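Local coordinates for putative polysaccharide biosynthesis protein with aminopeptidase-like domain (Clostridium acetobutylicum, PDB 3K9T) that binds one zinc ion per subunit and may serve in the biosynthesis of modified polysaccharides, with no peptidase activity expected despite its aminopeptidase-like fold, at residues I272-E277 with I408-G413; V349-E354 with R418-A423. One frame throughout, in Å; residues are numbered along the deposited sequence.

Contact 1 (I272-E277 with I408-G413); sequences IDKIVE and IAYKSG
Tyr410 reaches from helix 405-412 to the backbone of helix 271-282. Its hydroxyl donates a hydrogen bond to the carbonyl oxygen of Lys274, with OH and O 2.7 Å apart. The hydroxyl meets that oxygen in the carbonyl plane, on a lone pair, at a C=O...O angle of 122°. Lys274 O also lies near the plane of the ring, at its edge, 3.3 Å from Tyr410 CE2. The bond joins the two helices through one side chain and one main-chain atom.

Lys274 CB lies to one side of the ring plane, 4.0 Å from Tyr410 CE2. The lysine sets out beside its backbone N (chi1 -64°) and then bends at chi2 and chi3. These bends carry Lys274 NZ over a face of the Tyr410 ring, 5.8 Å from the ring centroid. At that length the cation-pi attraction is weak at most. Lys278, one turn further along the helix, makes a cation-pi contact with Tyr410, and its NZ bonds to Ala409 O.

Glu277 packs its CB against Tyr410 OH at 3.7 Å. A water bridges the two residues, donating to Glu277 OE1 and to Tyr410 OH. The other carboxylate oxygen, OE2, forms a salt bridge with Arg264. The tyrosine oxygen is donor to the carbonyl and acceptor from the water. This pair of bonds fixes the hydroxyl at a polar, partly exposed boundary between the aminopeptidase-like part and the winged helix-turn-helix.

Contact 2 (V349-E354 with R418-A423); sequences VIYTIE and RIKYAA
Tyr351 of helix 336-355 directs its hydroxyl at two neighbouring residues of helix 416-428, Lys420 and Tyr421. Lys420 can be followed outward from its backbone. CB points toward helix 336-355. CG stands opposite the backbone N (chi1 -166°) and comes within 3.9 Å of Tyr351 OH. A bend at chi2 (-85°) turns the chain across the tyrosine, and the rest runs extended. CD and CE then pass the hydroxyl closely, each 3.4 Å from Tyr351 OH. The two side chains cross at about a right angle, so the methylenes lie across the end of the tyrosine.

At the tip, NZ is 3.9 Å from Tyr351 OH. Its ionic partners are Asp424, one turn further along its own helix, and Glu3 from the N-terminal part of the chain. The ammonium group is thus held by two carboxylates, which would favour its charged form.

Tyr421 brings its ring alongside the same hydroxyl, with CE1 3.6 Å from Tyr351 OH. The two phenol oxygens, Tyr351 OH and Tyr421 OH, are 3.5 Å apart. Both hydroxyls hydrogen-bond to Glu3: Tyr351 OH bonds to OE2 and Tyr421 OH to OE1. One carboxylate therefore gathers both tyrosines and the lysine. Arg417 adds a hydrogen bond to Tyr421 OH and a cation-pi contact with the Tyr351 ring.

Helix 336-355 belongs to the aminopeptidase-like region and packs on helix 271-282 through Val349, Thr352 and Ile353. Helix 416-428 belongs to the permutated winged helix-turn-helix, where Ile419 and Ala422 rest on helix 389-398, and Ile419 and Ala423 on helix 405-412.

Both contacts join the aminopeptidase-like region to the permutated winged helix-turn-helix, far from the zinc site. Their centres are about 11 Å apart. Contact 1 is a surface contact; contact 2 is mostly buried, with Tyr421 at its exposed side. Each relies on a tyrosine reaching over, but in opposite directions: from the winged helix in contact 1, toward it in contact 2. The first tyrosine finds a carbonyl and a water, the second a lysine chain and a shared carboxylate. The helices also meet within each region. Ile275 CD1 packs on Ile353 CG1 at 3.6 Å, and Ala409 CA on Ile419 CG1 at 3.8 Å.

Contact 1 (I272-E277 with I408-G413)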
# COMPACT_ATOMS: atom_id res chain seq x y z
N ILE A 272 -18.49 7.39 -5.81
CA ILE A 272 -18.89 8.42 -4.85
C ILE A 272 -17.80 8.66 -3.78
O ILE A 272 -17.55 9.79 -3.42
CB ILE A 272 -20.31 8.13 -4.22
CG1 ILE A 272 -20.80 9.31 -3.38
CG2 ILE A 272 -20.28 6.85 -3.38
CD1 ILE A 272 -20.85 10.62 -4.14
N ASP A 273 -17.14 7.61 -3.31
CA ASP A 273 -16.03 7.76 -2.32
C ASP A 273 -14.91 8.57 -2.90
O ASP A 273 -14.38 9.49 -2.24
CB ASP A 273 -15.44 6.40 -1.93
CG ASP A 273 -16.43 5.48 -1.24
OD1 ASP A 273 -17.16 5.95 -0.33
OD2 ASP A 273 -16.48 4.29 -1.61
N LYS A 274 -14.54 8.22 -4.13
CA LYS A 274 -13.44 8.87 -4.83
C LYS A 274 -13.81 10.31 -5.08
O LYS A 274 -12.97 11.21 -4.94
CB LYS A 274 -13.09 8.11 -6.12
CG LYS A 274 -12.57 6.70 -5.87
CD LYS A 274 -11.13 6.45 -6.20
CE LYS A 274 -10.97 5.96 -7.67
NZ LYS A 274 -9.72 5.11 -7.88
N ILE A 275 -15.07 10.56 -5.44
CA ILE A 275 -15.50 11.94 -5.74
C ILE A 275 -15.49 12.76 -4.44
O ILE A 275 -14.88 13.83 -4.37
CB ILE A 275 -16.90 12.00 -6.38
CG1 ILE A 275 -16.84 11.57 -7.83
CG2 ILE A 275 -17.50 13.42 -6.26
CD1 ILE A 275 -18.23 11.48 -8.45
N VAL A 276 -16.18 12.28 -3.42
CA VAL A 276 -16.21 13.06 -2.17
C VAL A 276 -14.80 13.31 -1.59
O VAL A 276 -14.52 14.41 -1.15
CB VAL A 276 -17.16 12.45 -1.09
CG1 VAL A 276 -16.97 13.19 0.26
CG2 VAL A 276 -18.63 12.52 -1.59
N GLU A 277 -13.91 12.32 -1.63
CA GLU A 277 -12.58 12.53 -1.01
C GLU A 277 -11.75 13.52 -1.84
O GLU A 277 -11.00 14.29 -1.28
CB GLU A 277 -11.85 11.22 -0.78
CG GLU A 277 -12.58 10.29 0.22
CD GLU A 277 -12.10 8.86 0.12
OE1 GLU A 277 -10.87 8.67 -0.02
OE2 GLU A 277 -12.93 7.92 0.17
N ILE A 408 -7.84 11.40 -13.81
CA ILE A 408 -6.75 12.28 -14.20
C ILE A 408 -6.48 13.24 -13.03
O ILE A 408 -5.32 13.48 -12.65
CB ILE A 408 -7.09 12.98 -15.56
CG1 ILE A 408 -7.27 11.92 -16.68
CG2 ILE A 408 -6.01 13.96 -16.00
CD1 ILE A 408 -8.03 12.45 -17.91
N ALA A 409 -7.55 13.73 -12.40
CA ALA A 409 -7.39 14.63 -11.27
C ALA A 409 -6.61 13.91 -10.17
O ALA A 409 -5.69 14.47 -9.59
CB ALA A 409 -8.71 15.11 -10.76
N TYR A 410 -6.98 12.66 -9.90
CA TYR A 410 -6.26 11.87 -8.89
C TYR A 410 -4.80 11.64 -9.25
O TYR A 410 -3.93 11.99 -8.47
CB TYR A 410 -6.93 10.52 -8.59
CG TYR A 410 -7.85 10.57 -7.39
CD1 TYR A 410 -7.36 10.44 -6.10
CD2 TYR A 410 -9.21 10.72 -7.55
CE1 TYR A 410 -8.22 10.49 -5.00
CE2 TYR A 410 -10.07 10.75 -6.48
CZ TYR A 410 -9.58 10.66 -5.20
OH TYR A 410 -10.49 10.69 -4.16
N LYS A 411 -4.52 11.07 -10.43
CA LYS A 411 -3.12 10.81 -10.86
C LYS A 411 -2.27 12.10 -10.90
O LYS A 411 -1.13 12.11 -10.46
CB LYS A 411 -3.06 10.08 -12.21
CG LYS A 411 -1.65 9.69 -12.67
CD LYS A 411 -1.31 8.21 -12.41
CE LYS A 411 -1.42 7.39 -13.69
NZ LYS A 411 -1.30 5.93 -13.44
N SER A 412 -2.84 13.18 -11.41
CA SER A 412 -2.12 14.46 -11.49
C SER A 412 -1.97 15.15 -10.12
O SER A 412 -1.19 16.09 -9.97
CB SER A 412 -2.86 15.43 -12.46
OG SER A 412 -4.10 15.93 -11.94
N GLY A 413 -2.76 14.74 -9.14
CA GLY A 413 -2.76 15.46 -7.88
C GLY A 413 -3.41 16.83 -8.00
O GLY A 413 -3.32 17.65 -7.08
O HOH W 1 -9.63 8.73 -2.40

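Contact 2 (V349-E354 with R418-A423)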
# COMPACT_ATOMS: atom_id res chain seq x y z
N VAL A 349 -19.75 18.28 -4.80
CA VAL A 349 -19.82 16.87 -5.04
C VAL A 349 -20.69 16.61 -6.27
O VAL A 349 -20.26 15.87 -7.16
CB VAL A 349 -20.31 16.11 -3.81
CG1 VAL A 349 -20.75 14.69 -4.17
CG2 VAL A 349 -19.21 16.12 -2.78
N ILE A 350 -21.87 17.25 -6.33
CA ILE A 350 -22.84 17.03 -7.41
C ILE A 350 -22.28 17.55 -8.71
O ILE A 350 -22.38 16.87 -9.73
CB ILE A 350 -24.24 17.65 -7.10
CG1 ILE A 350 -24.94 16.83 -5.99
CG2 ILE A 350 -25.08 17.69 -8.36
CD1 ILE A 350 -26.24 17.45 -5.36
N TYR A 351 -21.67 18.73 -8.68
CA TYR A 351 -20.95 19.24 -9.86
C TYR A 351 -19.92 18.20 -10.34
O TYR A 351 -19.79 17.98 -11.53
CB TYR A 351 -20.24 20.56 -9.53
CG TYR A 351 -19.35 21.12 -10.64
CD1 TYR A 351 -18.05 20.64 -10.85
CD2 TYR A 351 -19.81 22.14 -11.46
CE1 TYR A 351 -17.25 21.16 -11.86
CE2 TYR A 351 -19.00 22.68 -12.48
CZ TYR A 351 -17.73 22.19 -12.66
OH TYR A 351 -16.95 22.71 -13.67
N THR A 352 -19.20 17.55 -9.43
CA THR A 352 -18.18 16.56 -9.83
C THR A 352 -18.83 15.31 -10.45
O THR A 352 -18.39 14.78 -11.48
CB THR A 352 -17.25 16.21 -8.64
OG1 THR A 352 -16.72 17.41 -8.06
CG2 THR A 352 -16.09 15.33 -9.09
N ILE A 353 -19.88 14.83 -9.82
CA ILE A 353 -20.62 13.69 -10.31
C ILE A 353 -21.06 13.94 -11.74
O ILE A 353 -20.89 13.09 -12.60
CB ILE A 353 -21.88 13.43 -9.46
CG1 ILE A 353 -21.51 12.89 -8.10
CG2 ILE A 353 -22.86 12.47 -10.18
CD1 ILE A 353 -22.69 12.97 -7.12
N GLU A 354 -21.62 15.12 -11.97
CA GLU A 354 -22.19 15.46 -13.27
C GLU A 354 -21.16 15.64 -14.38
O GLU A 354 -21.38 15.22 -15.50
CB GLU A 354 -22.96 16.76 -13.11
CG GLU A 354 -24.27 16.60 -12.40
CD GLU A 354 -25.36 16.09 -13.30
OE1 GLU A 354 -25.48 16.63 -14.40
OE2 GLU A 354 -26.08 15.14 -12.89
N ARG A 418 -9.86 22.09 -12.26
CA ARG A 418 -8.73 22.43 -13.13
C ARG A 418 -8.63 21.48 -14.33
O ARG A 418 -8.38 21.88 -15.48
CB ARG A 418 -7.46 22.31 -12.32
CG ARG A 418 -6.36 23.11 -12.85
CD ARG A 418 -5.21 23.10 -11.89
NE ARG A 418 -4.03 23.43 -12.64
CZ ARG A 418 -2.79 23.16 -12.26
NH1 ARG A 418 -2.58 22.54 -11.11
NH2 ARG A 418 -1.77 23.53 -13.04
N ILE A 419 -8.83 20.21 -14.03
CA ILE A 419 -8.86 19.18 -15.03
C ILE A 419 -10.06 19.38 -15.95
O ILE A 419 -9.92 19.30 -17.15
CB ILE A 419 -8.85 17.80 -14.36
CG1 ILE A 419 -7.55 17.65 -13.53
CG2 ILE A 419 -9.02 16.72 -15.40
CD1 ILE A 419 -6.27 17.95 -14.26
N LYS A 420 -11.21 19.70 -15.37
CA LYS A 420 -12.46 19.85 -16.11
C LYS A 420 -12.39 20.97 -17.13
O LYS A 420 -12.76 20.82 -18.30
CB LYS A 420 -13.60 20.11 -15.12
CG LYS A 420 -15.00 19.97 -15.70
CD LYS A 420 -15.48 21.25 -16.38
CE LYS A 420 -16.97 21.17 -16.70
NZ LYS A 420 -17.40 22.29 -17.57
N TYR A 421 -11.91 22.12 -16.67
CA TYR A 421 -11.80 23.27 -17.52
C TYR A 421 -10.71 23.05 -18.58
O TYR A 421 -10.84 23.54 -19.70
CB TYR A 421 -11.55 24.53 -16.70
CG TYR A 421 -12.69 24.90 -15.79
CD1 TYR A 421 -14.01 24.90 -16.26
CD2 TYR A 421 -12.46 25.33 -14.48
CE1 TYR A 421 -15.06 25.25 -15.44
CE2 TYR A 421 -13.52 25.68 -13.63
CZ TYR A 421 -14.81 25.64 -14.12
OH TYR A 421 -15.86 25.99 -13.29
N ALA A 422 -9.67 22.29 -18.24
CA ALA A 422 -8.64 21.98 -19.23
C ALA A 422 -9.27 21.12 -20.34
O ALA A 422 -9.08 21.40 -21.52
CB ALA A 422 -7.41 21.32 -18.58
N ALA A 423 -10.05 20.12 -19.94
CA ALA A 423 -10.78 19.24 -20.84
C ALA A 423 -11.80 20.00 -21.68
O ALA A 423 -12.02 19.67 -22.85
CB ALA A 423 -11.48 18.12 -20.05